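Side-chain contact in GRAS family transcription factor containing protein, expressed (Oryza sativa Japonica Group, PDB 5HYZ), which is a probable plant transcription factor that binds DNA in vitro through its GRAS domain and takes part in development and abiotic stress resistance: residues Glu220-Val225 against Ser312-Leu317. Sequence-based numbering, arbitrary orientation.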
ATOM      1  N   GLU A 220       0.642 -37.715   3.242  1.00 40.24           N
ATOM      2  CA  GLU A 220      -0.682 -38.068   2.748  1.00 44.00           C
ATOM      3  C   GLU A 220      -1.690 -36.910   2.617  1.00 30.26           C
ATOM      4  O   GLU A 220      -2.517 -36.921   1.710  1.00 28.01           O
ATOM      5  CB  GLU A 220      -1.300 -39.123   3.646  1.00 37.45           C
ATOM      6  CG  GLU A 220      -1.602 -38.623   5.026  1.00 43.72           C
ATOM      7  CD  GLU A 220      -2.103 -39.721   5.936  1.00 61.49           C
ATOM      8  OE1 GLU A 220      -2.118 -40.887   5.470  1.00 59.25           O
ATOM      9  OE2 GLU A 220      -2.476 -39.410   7.098  1.00 60.75           O
ATOM     10  N   LEU A 221      -1.683 -35.957   3.550  1.00 26.25           N
ATOM     11  CA  LEU A 221      -2.670 -34.895   3.475  1.00 24.65           C
ATOM     12  C   LEU A 221      -2.272 -33.921   2.357  1.00 21.46           C
ATOM     13  O   LEU A 221      -3.166 -33.425   1.642  1.00 19.83           O
ATOM     14  CB  LEU A 221      -2.800 -34.153   4.816  1.00 23.82           C
ATOM     15  CG  LEU A 221      -3.283 -34.903   6.058  1.00 32.61           C
ATOM     16  CD1 LEU A 221      -3.069 -33.999   7.271  1.00 31.17           C
ATOM     17  CD2 LEU A 221      -4.754 -35.287   5.944  1.00 33.57           C
ATOM     18  N   VAL A 222      -0.964 -33.647   2.212  1.00 20.90           N
ATOM     19  CA  VAL A 222      -0.566 -32.680   1.162  1.00 23.86           C
ATOM     20  C   VAL A 222      -0.740 -33.388  -0.186  1.00 23.16           C
ATOM     21  O   VAL A 222      -1.203 -32.814  -1.162  1.00 18.67           O
ATOM     22  CB  VAL A 222       0.911 -32.074   1.362  1.00 28.74           C
ATOM     23  CG1 VAL A 222       1.960 -33.140   1.520  1.00 36.03           C
ATOM     24  CG2 VAL A 222       1.300 -31.173   0.161  1.00 29.41           C
ATOM     25  N   ARG A 223      -0.455 -34.686  -0.231  1.00 24.05           N
ATOM     26  CA  ARG A 223      -0.724 -35.421  -1.457  1.00 21.84           C
ATOM     27  C   ARG A 223      -2.175 -35.425  -1.858  1.00 18.97           C
ATOM     28  O   ARG A 223      -2.486 -35.282  -3.047  1.00 20.76           O
ATOM     29  CB  ARG A 223      -0.261 -36.877  -1.326  1.00 30.37           C
ATOM     30  CG  ARG A 223      -0.649 -37.701  -2.519  1.00 30.62           C
ATOM     31  CD  ARG A 223       0.209 -38.921  -2.591  1.00 37.63           C
ATOM     32  NE  ARG A 223       1.573 -38.659  -2.105  1.00 45.11           N
ATOM     33  CZ  ARG A 223       2.639 -38.470  -2.886  1.00 36.63           C
ATOM     34  NH1 ARG A 223       2.516 -38.497  -4.228  1.00 37.26           N
ATOM     35  NH2 ARG A 223       3.827 -38.269  -2.315  1.00 31.60           N
ATOM     36  N   ARG A 224      -3.060 -35.603  -0.883  1.00 18.88           N
ATOM     37  CA  ARG A 224      -4.478 -35.755  -1.164  1.00 23.10           C
ATOM     38  C   ARG A 224      -4.962 -34.436  -1.733  1.00 21.19           C
ATOM     39  O   ARG A 224      -5.704 -34.446  -2.733  1.00 17.00           O
ATOM     40  CB  ARG A 224      -5.304 -36.151   0.091  1.00 21.09           C
ATOM     41  CG  ARG A 224      -6.817 -36.435  -0.192  1.00 24.20           C
ATOM     42  CD  ARG A 224      -7.598 -36.853   1.064  1.00 31.99           C
ATOM     43  NE  ARG A 224      -8.996 -37.234   0.770  1.00 33.78           N
ATOM     44  CZ  ARG A 224      -9.952 -36.378   0.361  1.00 40.97           C
ATOM     45  NH1 ARG A 224      -9.703 -35.050   0.190  1.00 26.73           N
ATOM     46  NH2 ARG A 224     -11.181 -36.851   0.119  1.00 35.91           N
ATOM     47  N   VAL A 225      -4.533 -33.298  -1.131  1.00 16.57           N
ATOM     48  CA  VAL A 225      -5.079 -32.043  -1.663  1.00 15.28           C
ATOM     49  C   VAL A 225      -4.419 -31.644  -3.022  1.00 12.76           C
ATOM     50  O   VAL A 225      -5.086 -31.048  -3.854  1.00 14.03           O
ATOM     51  CB  VAL A 225      -4.976 -30.868  -0.625  1.00 19.19           C
ATOM     52  CG1 VAL A 225      -3.650 -30.233  -0.599  1.00 21.32           C
ATOM     53  CG2 VAL A 225      -5.962 -29.722  -1.019  1.00 19.25           C
ATOM     54  N   SER A 312      13.076 -26.228  -2.947  1.00 16.41           N
ATOM     55  CA  SER A 312      13.429 -27.506  -3.620  1.00 17.62           C
ATOM     56  C   SER A 312      12.538 -28.650  -3.195  1.00 15.16           C
ATOM     57  O   SER A 312      12.174 -29.510  -3.992  1.00 16.00           O
ATOM     58  CB  SER A 312      14.892 -27.932  -3.327  1.00 23.68           C
ATOM     59  OG  SER A 312      15.769 -26.981  -3.791  1.00 39.96           O
ATOM     60  N   GLU A 313      12.197 -28.690  -1.908  1.00 15.11           N
ATOM     61  CA  GLU A 313      11.289 -29.720  -1.409  1.00 14.33           C
ATOM     62  C   GLU A 313       9.892 -29.578  -1.977  1.00 14.40           C
ATOM     63  O   GLU A 313       9.232 -30.562  -2.367  1.00 14.23           O
ATOM     64  CB  GLU A 313      11.232 -29.649   0.125  1.00 17.87           C
ATOM     65  CG  GLU A 313      10.277 -30.710   0.718  1.00 21.92           C
ATOM     66  CD  GLU A 313      10.531 -30.941   2.233  1.00 26.58           C
ATOM     67  OE1 GLU A 313      11.565 -30.420   2.793  1.00 27.66           O
ATOM     68  OE2 GLU A 313       9.685 -31.647   2.852  1.00 34.77           O
ATOM     69  N   TRP A 314       9.416 -28.333  -2.027  1.00 12.62           N
ATOM     70  CA  TRP A 314       8.129 -28.100  -2.672  1.00 13.37           C
ATOM     71  C   TRP A 314       8.135 -28.518  -4.130  1.00 13.49           C
ATOM     72  O   TRP A 314       7.168 -29.091  -4.627  1.00 14.48           O
ATOM     73  CB  TRP A 314       7.721 -26.610  -2.545  1.00 10.50           C
ATOM     74  CG  TRP A 314       7.279 -26.286  -1.149  1.00 10.85           C
ATOM     75  CD1 TRP A 314       7.887 -25.435  -0.273  1.00 12.93           C
ATOM     76  CD2 TRP A 314       6.075 -26.761  -0.490  1.00 12.11           C
ATOM     77  NE1 TRP A 314       7.144 -25.382   0.923  1.00 12.42           N
ATOM     78  CE2 TRP A 314       6.057 -26.189   0.809  1.00 12.49           C
ATOM     79  CE3 TRP A 314       5.070 -27.683  -0.848  1.00 16.42           C
ATOM     80  CZ2 TRP A 314       5.041 -26.477   1.749  1.00 12.33           C
ATOM     81  CZ3 TRP A 314       4.074 -27.971   0.078  1.00 17.35           C
ATOM     82  CH2 TRP A 314       4.064 -27.362   1.352  1.00 14.32           C
ATOM     83  N   GLN A 315       9.230 -28.228  -4.846  1.00 12.62           N
ATOM     84  CA  GLN A 315       9.271 -28.601  -6.250  1.00 12.78           C
ATOM     85  C   GLN A 315       9.177 -30.134  -6.335  1.00 13.98           C
ATOM     86  O   GLN A 315       8.446 -30.662  -7.173  1.00 13.00           O
ATOM     87  CB  GLN A 315      10.554 -28.101  -6.908  1.00 13.60           C
ATOM     88  CG  GLN A 315      10.743 -28.731  -8.293  1.00 15.96           C
ATOM     89  CD  GLN A 315      12.116 -28.468  -8.894  1.00 27.91           C
ATOM     90  OE1 GLN A 315      13.059 -28.050  -8.208  1.00 26.82           O
ATOM     91  NE2 GLN A 315      12.234 -28.729 -10.190  1.00 29.32           N
ATOM     92  N   THR A 316       9.897 -30.829  -5.461  1.00 13.98           N
ATOM     93  CA  THR A 316       9.862 -32.314  -5.512  1.00 11.32           C
ATOM     94  C   THR A 316       8.424 -32.794  -5.331  1.00 14.75           C
ATOM     95  O   THR A 316       7.928 -33.669  -6.052  1.00 15.22           O
ATOM     96  CB  THR A 316      10.749 -32.925  -4.459  1.00 15.98           C
ATOM     97  OG1 THR A 316      12.110 -32.581  -4.757  1.00 15.80           O
ATOM     98  CG2 THR A 316      10.644 -34.509  -4.454  1.00 16.39           C
ATOM     99  N   LEU A 317       7.722 -32.171  -4.395  1.00 15.20           N
ATOM    100  CA  LEU A 317       6.344 -32.639  -4.121  1.00 15.89           C
ATOM    101  C   LEU A 317       5.391 -32.331  -5.278  1.00 12.88           C
ATOM    102  O   LEU A 317       4.595 -33.147  -5.722  1.00 15.99           O
ATOM    103  CB  LEU A 317       5.851 -31.960  -2.857  1.00 19.66           C
ATOM    104  CG  LEU A 317       6.223 -32.561  -1.538  1.00 31.35           C
ATOM    105  CD1 LEU A 317       6.006 -31.499  -0.459  1.00 35.72           C
ATOM    106  CD2 LEU A 317       5.228 -33.700  -1.364  1.00 33.97           C
TER
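Val222 reaches from helix 220-231 to two side chains of helix 311-320, one for each of its methyl groups. Val222 CG2 lies 4.2 Å from Trp314 CZ3, near the ring plane; the valine therefore abuts the six-membered ring at its edge. CG1 of Val222 approaches CD2 of Leu317 at 4.4 Å, a methyl-to-methyl contact. Trp314 and Leu317 stand three residues apart, so nearly one helical turn places both on the same side of their helix. Val222 and Leu317 leave their backbones toward the other helix, whereas Trp314 does not: its CG lies roughly opposite the backbone C across the CA-CB bond (chi1 -74°), and from there the long indole extends its benzo edge to the valine. No hydrogen bond links the segments; the three touching side chains are buried, both contacts within 4.5 Å are between apolar groups, and the surface buried is small, 124 Å² in all. Trp314 also packs against Leu239 and Glu241 of strand 236-242, so the indole joins the helix pair to the sheet. Arg223, partly exposed, makes a cation-pi contact with Trp320, which follows segment 312-317 at the end of the same helix. This is light helix-to-helix packing beside the central beta-sheet of the Rossmann-like GRAS domain, joining its predicted PFYRE and SAW regions.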